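Local coordinates for N-acylethanolamine-hydrolyzing acid amidase beta-subunit (Caenorhabditis elegans, PDB 6DY3), which probably supplies the catalytic nucleophile of an acid amidase that splits fatty acid ethanolamides such as N-palmitoylethanolamine into ethanolamine and free fatty acids, at residues B[4-9]-B[155-160]; B[12-17]-B[188-193]. All coordinates share one frame; numbering follows the deposited sequence.

How the interactions relate
Both contacts are built around one antiparallel sheet, in which strand 13-20 lies beside strand 2-7, and strand 158-161 lies on the other side of strand 2-7. Interaction 1 is within the sheet: 4-9 and 155-160 pair by regular backbone bonds, and most of the touching residues are buried. Interaction 2 leaves the sheet, setting I14 and Q12 against the turn that opens helix 192-199; it is smaller, only partly buried and joined by side-chain packing and a water. The centres lie about 8 Å apart, and the paired strands couple them directly, with I4 N 2.7 Å from G16 O and I14 N 2.8 Å from A6 O.

Interaction 1. Residues B[4-9]-B[155-160]; sequences IVAQNS and NQWFLV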
ATOM      1  N   ILE B   4       4.892  10.309   1.568  1.00 29.58           N
ATOM      2  CA  ILE B   4       5.005  11.749   1.745  1.00 31.28           C
ATOM      3  C   ILE B   4       3.712  12.391   1.270  1.00 30.07           C
ATOM      4  O   ILE B   4       3.140  11.978   0.257  1.00 30.48           O
ATOM      5  CB  ILE B   4       6.208  12.335   0.974  1.00 31.26           C
ATOM      6  CG1 ILE B   4       7.493  11.592   1.343  1.00 29.57           C
ATOM      7  CG2 ILE B   4       6.344  13.836   1.260  1.00 30.56           C
ATOM      8  CD1 ILE B   4       8.700  12.002   0.503  1.00 30.23           C
ATOM      9  N   VAL B   5       3.246  13.387   2.022  1.00 30.93           N
ATOM     10  CA  VAL B   5       2.132  14.236   1.626  1.00 34.61           C
ATOM     11  C   VAL B   5       2.550  15.683   1.838  1.00 35.94           C
ATOM     12  O   VAL B   5       3.072  16.028   2.903  1.00 36.26           O
ATOM     13  CB  VAL B   5       0.855  13.910   2.421  1.00 36.25           C
ATOM     14  CG1 VAL B   5      -0.165  15.054   2.315  1.00 42.75           C
ATOM     15  CG2 VAL B   5       0.253  12.626   1.900  1.00 37.76           C
ATOM     16  N   ALA B   6       2.312  16.527   0.832  1.00 35.92           N
ATOM     17  CA  ALA B   6       2.705  17.930   0.883  1.00 39.92           C
ATOM     18  C   ALA B   6       1.646  18.799   0.220  1.00 40.88           C
ATOM     19  O   ALA B   6       1.068  18.417  -0.802  1.00 37.74           O
ATOM     20  CB  ALA B   6       4.064  18.158   0.199  1.00 37.74           C
ATOM     21  N   GLN B   7       1.396  19.970   0.805  1.00 43.88           N
ATOM     22  CA  GLN B   7       0.498  20.960   0.223  1.00 48.70           C
ATOM     23  C   GLN B   7       1.293  22.220  -0.096  1.00 49.48           C
ATOM     24  O   GLN B   7       1.893  22.823   0.802  1.00 52.02           O
ATOM     25  CB  GLN B   7      -0.665  21.273   1.164  1.00 47.97           C
ATOM     26  CG  GLN B   7      -1.701  22.181   0.538  1.00 49.99           C
ATOM     27  CD  GLN B   7      -2.887  22.445   1.438  1.00 51.76           C
ATOM     28  OE1 GLN B   7      -2.896  22.087   2.616  1.00 50.25           O
ATOM     29  NE2 GLN B   7      -3.913  23.055   0.875  1.00 55.59           N
ATOM     30  N   ASN B   8       1.302  22.613  -1.367  1.00 42.94           N
ATOM     31  CA  ASN B   8       2.096  23.758  -1.778  1.00 42.34           C
ATOM     32  C   ASN B   8       1.352  25.052  -1.457  1.00 48.38           C
ATOM     33  O   ASN B   8       0.253  25.052  -0.894  1.00 45.57           O
ATOM     34  CB  ASN B   8       2.444  23.665  -3.264  1.00 41.48           C
ATOM     35  CG  ASN B   8       1.222  23.664  -4.158  1.00 43.67           C
ATOM     36  OD1 ASN B   8       0.128  24.045  -3.743  1.00 46.72           O
ATOM     37  ND2 ASN B   8       1.405  23.247  -5.402  1.00 43.64           N
ATOM     38  N   SER B   9       1.966  26.179  -1.828  1.00 56.39           N
ATOM     39  CA  SER B   9       1.369  27.479  -1.539  1.00 57.00           C
ATOM     40  C   SER B   9       0.045  27.652  -2.270  1.00 54.79           C
ATOM     41  O   SER B   9      -0.898  28.242  -1.730  1.00 55.54           O
ATOM     42  CB  SER B   9       2.342  28.593  -1.925  1.00 57.56           C
ATOM     43  OG  SER B   9       3.567  28.469  -1.225  1.00 55.24           O
ATOM     44  N   ASN B 155       3.334  26.563   9.139  1.00 78.75           N
ATOM     45  CA  ASN B 155       4.493  26.194   8.329  1.00 84.90           C
ATOM     46  C   ASN B 155       4.754  24.689   8.366  1.00 78.45           C
ATOM     47  O   ASN B 155       5.899  24.245   8.241  1.00 80.93           O
ATOM     48  CB  ASN B 155       5.743  26.963   8.766  1.00 91.19           C
ATOM     49  CG  ASN B 155       6.805  27.009   7.683  1.00 93.35           C
ATOM     50  OD1 ASN B 155       6.493  27.144   6.498  1.00 93.48           O
ATOM     51  ND2 ASN B 155       8.067  26.887   8.081  1.00 94.36           N
ATOM     52  N   GLN B 156       3.696  23.897   8.528  1.00 65.73           N
ATOM     53  CA  GLN B 156       3.775  22.438   8.496  1.00 56.19           C
ATOM     54  C   GLN B 156       3.056  21.975   7.231  1.00 49.49           C
ATOM     55  O   GLN B 156       1.921  21.500   7.269  1.00 45.90           O
ATOM     56  CB  GLN B 156       3.166  21.834   9.753  1.00 57.52           C
ATOM     57  CG  GLN B 156       3.845  22.291  11.041  1.00 64.75           C
ATOM     58  CD  GLN B 156       3.195  21.712  12.291  1.00 69.45           C
ATOM     59  OE1 GLN B 156       2.053  21.252  12.260  1.00 69.37           O
ATOM     60  NE2 GLN B 156       3.928  21.728  13.398  1.00 73.15           N
ATOM     61  N   TRP B 157       3.741  22.113   6.096  1.00 47.25           N
ATOM     62  CA  TRP B 157       3.136  21.883   4.792  1.00 44.07           C
ATOM     63  C   TRP B 157       3.415  20.497   4.228  1.00 41.18           C
ATOM     64  O   TRP B 157       2.921  20.187   3.140  1.00 36.21           O
ATOM     65  CB  TRP B 157       3.609  22.944   3.789  1.00 44.97           C
ATOM     66  CG  TRP B 157       5.103  23.038   3.622  1.00 42.78           C
ATOM     67  CD1 TRP B 157       5.978  23.701   4.431  1.00 41.03           C
ATOM     68  CD2 TRP B 157       5.890  22.460   2.570  1.00 40.95           C
ATOM     69  NE1 TRP B 157       7.260  23.571   3.954  1.00 41.54           N
ATOM     70  CE2 TRP B 157       7.235  22.814   2.812  1.00 41.15           C
ATOM     71  CE3 TRP B 157       5.588  21.678   1.450  1.00 38.41           C
ATOM     72  CZ2 TRP B 157       8.278  22.410   1.975  1.00 40.01           C
ATOM     73  CZ3 TRP B 157       6.626  21.277   0.618  1.00 37.59           C
ATOM     74  CH2 TRP B 157       7.954  21.645   0.887  1.00 37.63           C
ATOM     75  N   PHE B 158       4.194  19.663   4.922  1.00 44.47           N
ATOM     76  CA  PHE B 158       4.450  18.302   4.463  1.00 41.13           C
ATOM     77  C   PHE B 158       4.451  17.329   5.637  1.00 37.08           C
ATOM     78  O   PHE B 158       4.649  17.706   6.795  1.00 37.80           O
ATOM     79  CB  PHE B 158       5.782  18.197   3.689  1.00 40.80           C
ATOM     80  CG  PHE B 158       6.996  18.568   4.495  1.00 41.83           C
ATOM     81  CD1 PHE B 158       7.598  17.651   5.335  1.00 41.96           C
ATOM     82  CD2 PHE B 158       7.546  19.826   4.392  1.00 43.86           C
ATOM     83  CE1 PHE B 158       8.712  17.993   6.072  1.00 44.36           C
ATOM     84  CE2 PHE B 158       8.663  20.174   5.127  1.00 47.62           C
ATOM     85  CZ  PHE B 158       9.247  19.254   5.966  1.00 47.98           C
ATOM     86  N   LEU B 159       4.215  16.060   5.310  1.00 32.43           N
ATOM     87  CA  LEU B 159       4.262  14.958   6.262  1.00 31.93           C
ATOM     88  C   LEU B 159       5.061  13.821   5.645  1.00 33.93           C
ATOM     89  O   LEU B 159       4.877  13.498   4.467  1.00 32.19           O
ATOM     90  CB  LEU B 159       2.861  14.464   6.625  1.00 31.68           C
ATOM     91  CG  LEU B 159       1.983  15.416   7.432  1.00 33.55           C
ATOM     92  CD1 LEU B 159       0.537  14.975   7.374  1.00 30.23           C
ATOM     93  CD2 LEU B 159       2.461  15.489   8.862  1.00 36.71           C
ATOM     94  N   VAL B 160       5.957  13.230   6.435  1.00 34.13           N
ATOM     95  CA  VAL B 160       6.807  12.131   5.987  1.00 32.23           C
ATOM     96  C   VAL B 160       6.763  11.017   7.023  1.00 32.04           C
ATOM     97  O   VAL B 160       6.921  11.271   8.223  1.00 35.59           O
ATOM     98  CB  VAL B 160       8.263  12.584   5.758  1.00 34.66           C
ATOM     99  CG1 VAL B 160       9.117  11.412   5.270  1.00 35.21           C
ATOM    100  CG2 VAL B 160       8.309  13.731   4.770  1.00 33.27           C
TER
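I4 and V160 lie side by side on the helix-covered face of the sheet, with I4 CG2 4.0 Å from V160 CG2. Both are beta-branched, which suits extended chain, and L182 of helix 173-185 packs on both. Next along this face, the small methyl of A6 meets F158 CB at 3.9 Å and the ring atom CE3 of W157 at 4.0 Å, a small residue that lets the start of the F158 side chain and the W157 ring come close. In both aromatics CG lies between the backbone N and the carbonyl carbon (W157 chi1 57°, F158 chi1 61°), which brings the two rings together: F158 CD2 sits over the centre of one W157 face. V5 and L159 turn to the reverse face. Between the strands, this pair is hydrogen-bonded both ways, V5 N to L159 O at 2.9 Å and L159 N to V5 O at 2.7 Å. Q7 N to W157 O, 2.8 Å, adds a bond just ahead of strand 158-161. At the polar end, the Q7 amide is held by N132 N and G11 O. Backbone polarity is thus met largely by strand pairing, while one apolar face is given to the helices, as in the layered Ntn hydrolase fold, where strand 2-7 directly follows the probable nucleophile C1.

Interaction 2. Residues B[12-17]-B[188-193]; sequences QIIHGR and RNFDEK
I14 reaches from strand 13-20 to the F190 ring, its CD1 methyl lying at the ring edge, near the ring plane, 4.2 Å from CD2. The same methyl is 3.8 Å from F190 O, while CG1 rests against the D191-E192 peptide, 4.3 Å from E192 N. CG1 lies anti to the carbonyl carbon (chi1 -60°), and a chi2 of 92° turns CD1 to the F190 ring and carbonyl. With CG anti to the backbone N (chi1 -172°), the F190 ring is directed at the sheet, where it also packs on A6 of strand 2-7. A branched aliphatic residue and a large flat one therefore pack between the sheet and the start of helix 192-199, with V214 of the adjoining strand touching I14 too.

Toward the more open side the contact becomes polar. A water donates a hydrogen bond to Q12 OE1 at 2.7 Å and accepts one from E192 N at 3.0 Å, so the extended glutamine serves a backbone N-H in the helix's first turn that the helix itself cannot bond. D191 is the N-cap: its side chain caps a backbone N of that turn, and its OD2 bonds S194 OG. E192 turns its carboxylate to Y225, and N8 bridges the two segments, its ND2 bonding F190 O and its OD1 accepting from Q12 N. The acidic D191 probably also interacts favourably with the positive end of the helix dipole. Apolar packing thus seats the turn on the sheet, while a water and a carboxylate meet N-H groups of the first turn, which have no acceptor within the helix.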
ATOM      1  N   GLN B  12      -2.403  22.941  -3.715  1.00 45.40           N
ATOM      2  CA  GLN B  12      -2.396  21.612  -4.301  1.00 43.18           C
ATOM      3  C   GLN B  12      -1.735  20.624  -3.350  1.00 42.30           C
ATOM      4  O   GLN B  12      -0.717  20.932  -2.722  1.00 39.96           O
ATOM      5  CB  GLN B  12      -1.663  21.631  -5.643  1.00 43.33           C
ATOM      6  CG  GLN B  12      -1.818  20.353  -6.444  1.00 46.15           C
ATOM      7  CD  GLN B  12      -1.096  20.404  -7.770  1.00 46.45           C
ATOM      8  OE1 GLN B  12       0.117  20.610  -7.820  1.00 47.75           O
ATOM      9  NE2 GLN B  12      -1.835  20.203  -8.857  1.00 45.30           N
ATOM     10  N   ILE B  13      -2.328  19.439  -3.238  1.00 44.39           N
ATOM     11  CA  ILE B  13      -1.871  18.399  -2.320  1.00 41.68           C
ATOM     12  C   ILE B  13      -1.288  17.259  -3.146  1.00 41.02           C
ATOM     13  O   ILE B  13      -1.969  16.698  -4.013  1.00 39.29           O
ATOM     14  CB  ILE B  13      -3.012  17.914  -1.413  1.00 39.39           C
ATOM     15  CG1 ILE B  13      -3.554  19.099  -0.606  1.00 40.92           C
ATOM     16  CG2 ILE B  13      -2.523  16.800  -0.490  1.00 37.66           C
ATOM     17  CD1 ILE B  13      -4.650  18.753   0.363  1.00 44.05           C
ATOM     18  N   ILE B  14      -0.031  16.911  -2.867  1.00 41.20           N
ATOM     19  CA  ILE B  14       0.701  15.890  -3.607  1.00 40.43           C
ATOM     20  C   ILE B  14       1.022  14.733  -2.673  1.00 37.99           C
ATOM     21  O   ILE B  14       1.454  14.942  -1.534  1.00 36.87           O
ATOM     22  CB  ILE B  14       1.993  16.457  -4.235  1.00 41.54           C
ATOM     23  CG1 ILE B  14       1.662  17.596  -5.204  1.00 47.48           C
ATOM     24  CG2 ILE B  14       2.769  15.364  -4.958  1.00 40.93           C
ATOM     25  CD1 ILE B  14       1.676  18.968  -4.571  1.00 50.48           C
ATOM     26  N   HIS B  15       0.830  13.512  -3.170  1.00 35.88           N
ATOM     27  CA  HIS B  15       1.054  12.295  -2.397  1.00 32.79           C
ATOM     28  C   HIS B  15       2.129  11.479  -3.102  1.00 33.67           C
ATOM     29  O   HIS B  15       1.906  10.977  -4.210  1.00 33.21           O
ATOM     30  CB  HIS B  15      -0.238  11.493  -2.259  1.00 32.72           C
ATOM     31  CG  HIS B  15      -0.135  10.341  -1.307  1.00 33.19           C
ATOM     32  ND1 HIS B  15      -1.240   9.760  -0.723  1.00 33.50           N
ATOM     33  CD2 HIS B  15       0.938   9.669  -0.828  1.00 31.95           C
ATOM     34  CE1 HIS B  15      -0.852   8.777   0.069  1.00 30.97           C
ATOM     35  NE2 HIS B  15       0.465   8.702   0.024  1.00 30.57           N
ATOM     36  N   GLY B  16       3.287  11.346  -2.461  1.00 35.32           N
ATOM     37  CA  GLY B  16       4.389  10.566  -2.991  1.00 35.33           C
ATOM     38  C   GLY B  16       4.588   9.311  -2.163  1.00 32.68           C
ATOM     39  O   GLY B  16       4.401   9.320  -0.946  1.00 31.92           O
ATOM     40  N   ARG B  17       4.997   8.233  -2.824  1.00 30.79           N
ATOM     41  CA  ARG B  17       5.097   6.948  -2.149  1.00 29.39           C
ATOM     42  C   ARG B  17       6.182   6.099  -2.792  1.00 29.19           C
ATOM     43  O   ARG B  17       6.148   5.851  -3.999  1.00 29.92           O
ATOM     44  CB  ARG B  17       3.752   6.209  -2.192  1.00 32.62           C
ATOM     45  CG  ARG B  17       3.591   5.172  -1.090  1.00 33.92           C
ATOM     46  CD  ARG B  17       4.027   3.795  -1.530  1.00 32.89           C
ATOM     47  NE  ARG B  17       4.424   2.983  -0.388  1.00 33.43           N
ATOM     48  CZ  ARG B  17       3.601   2.254   0.353  1.00 33.59           C
ATOM     49  NH1 ARG B  17       2.311   2.211   0.077  1.00 34.34           N
ATOM     50  NH2 ARG B  17       4.085   1.559   1.372  1.00 36.18           N
ATOM     51  N   ARG B 188       6.760  26.766  -1.808  1.00 63.51           N
ATOM     52  CA  ARG B 188       6.273  27.470  -2.987  1.00 68.59           C
ATOM     53  C   ARG B 188       6.696  26.743  -4.257  1.00 65.45           C
ATOM     54  O   ARG B 188       7.834  26.280  -4.383  1.00 66.63           O
ATOM     55  CB  ARG B 188       6.789  28.910  -3.002  1.00 74.69           C
ATOM     56  CG  ARG B 188       6.239  29.743  -4.156  1.00 80.29           C
ATOM     57  CD  ARG B 188       6.493  31.239  -3.978  1.00 82.18           C
ATOM     58  NE  ARG B 188       5.789  31.787  -2.813  1.00 82.56           N
ATOM     59  CZ  ARG B 188       6.375  32.240  -1.703  1.00 83.44           C
ATOM     60  NH1 ARG B 188       7.699  32.241  -1.571  1.00 84.03           N
ATOM     61  NH2 ARG B 188       5.626  32.709  -0.711  1.00 82.75           N
ATOM     62  N   ASN B 189       5.757  26.637  -5.200  1.00 59.31           N
ATOM     63  CA  ASN B 189       5.978  25.994  -6.493  1.00 57.96           C
ATOM     64  C   ASN B 189       6.321  24.514  -6.365  1.00 55.10           C
ATOM     65  O   ASN B 189       6.858  23.919  -7.306  1.00 54.71           O
ATOM     66  CB  ASN B 189       7.068  26.715  -7.294  1.00 59.93           C
ATOM     67  CG  ASN B 189       6.661  28.120  -7.701  1.00 62.30           C
ATOM     68  OD1 ASN B 189       5.475  28.455  -7.736  1.00 58.16           O
ATOM     69  ND2 ASN B 189       7.646  28.945  -8.025  1.00 67.29           N
ATOM     70  N   PHE B 190       6.011  23.894  -5.231  1.00 51.00           N
ATOM     71  CA  PHE B 190       6.215  22.461  -5.082  1.00 46.49           C
ATOM     72  C   PHE B 190       5.118  21.729  -5.842  1.00 47.18           C
ATOM     73  O   PHE B 190       3.928  21.919  -5.566  1.00 47.76           O
ATOM     74  CB  PHE B 190       6.212  22.050  -3.613  1.00 44.79           C
ATOM     75  CG  PHE B 190       6.606  20.622  -3.395  1.00 41.34           C
ATOM     76  CD1 PHE B 190       7.917  20.288  -3.102  1.00 39.49           C
ATOM     77  CD2 PHE B 190       5.670  19.611  -3.496  1.00 41.58           C
ATOM     78  CE1 PHE B 190       8.284  18.979  -2.908  1.00 38.70           C
ATOM     79  CE2 PHE B 190       6.033  18.293  -3.301  1.00 40.86           C
ATOM     80  CZ  PHE B 190       7.342  17.977  -3.007  1.00 40.29           C
ATOM     81  N   ASP B 191       5.517  20.910  -6.811  1.00 48.88           N
ATOM     82  CA  ASP B 191       4.558  20.199  -7.640  1.00 50.42           C
ATOM     83  C   ASP B 191       4.918  18.724  -7.715  1.00 47.86           C
ATOM     84  O   ASP B 191       5.796  18.252  -6.985  1.00 47.78           O
ATOM     85  CB  ASP B 191       4.510  20.813  -9.042  1.00 53.62           C
ATOM     86  CG  ASP B 191       5.849  20.752  -9.756  1.00 59.60           C
ATOM     87  OD1 ASP B 191       5.853  20.730 -11.006  1.00 62.99           O
ATOM     88  OD2 ASP B 191       6.899  20.730  -9.073  1.00 61.65           O
ATOM     89  N   GLU B 192       4.243  17.987  -8.595  1.00 44.05           N
ATOM     90  CA  GLU B 192       4.501  16.559  -8.705  1.00 43.70           C
ATOM     91  C   GLU B 192       5.932  16.272  -9.151  1.00 42.15           C
ATOM     92  O   GLU B 192       6.513  15.257  -8.747  1.00 40.64           O
ATOM     93  CB  GLU B 192       3.491  15.923  -9.660  1.00 45.42           C
ATOM     94  CG  GLU B 192       3.408  16.563 -11.040  1.00 48.99           C
ATOM     95  CD  GLU B 192       4.235  15.844 -12.092  1.00 52.09           C
ATOM     96  OE1 GLU B 192       4.751  14.739 -11.809  1.00 52.79           O
ATOM     97  OE2 GLU B 192       4.356  16.381 -13.215  1.00 53.02           O
ATOM     98  N   LYS B 193       6.519  17.146  -9.973  1.00 40.53           N
ATOM     99  CA  LYS B 193       7.908  16.947 -10.375  1.00 40.11           C
ATOM    100  C   LYS B 193       8.865  17.175  -9.212  1.00 41.00           C
ATOM    101  O   LYS B 193       9.929  16.546  -9.156  1.00 40.44           O
ATOM    102  CB  LYS B 193       8.257  17.867 -11.544  1.00 44.89           C
ATOM    103  CG  LYS B 193       7.556  17.478 -12.840  1.00 50.32           C
ATOM    104  CD  LYS B 193       8.150  18.192 -14.035  1.00 53.32           C
ATOM    105  CE  LYS B 193       7.315  17.961 -15.288  1.00 54.41           C
ATOM    106  NZ  LYS B 193       7.167  16.512 -15.600  1.00 50.99           N
TER
HETATM  107  O   HOH W   1       1.567  18.972  -9.470  1.00 42.36           O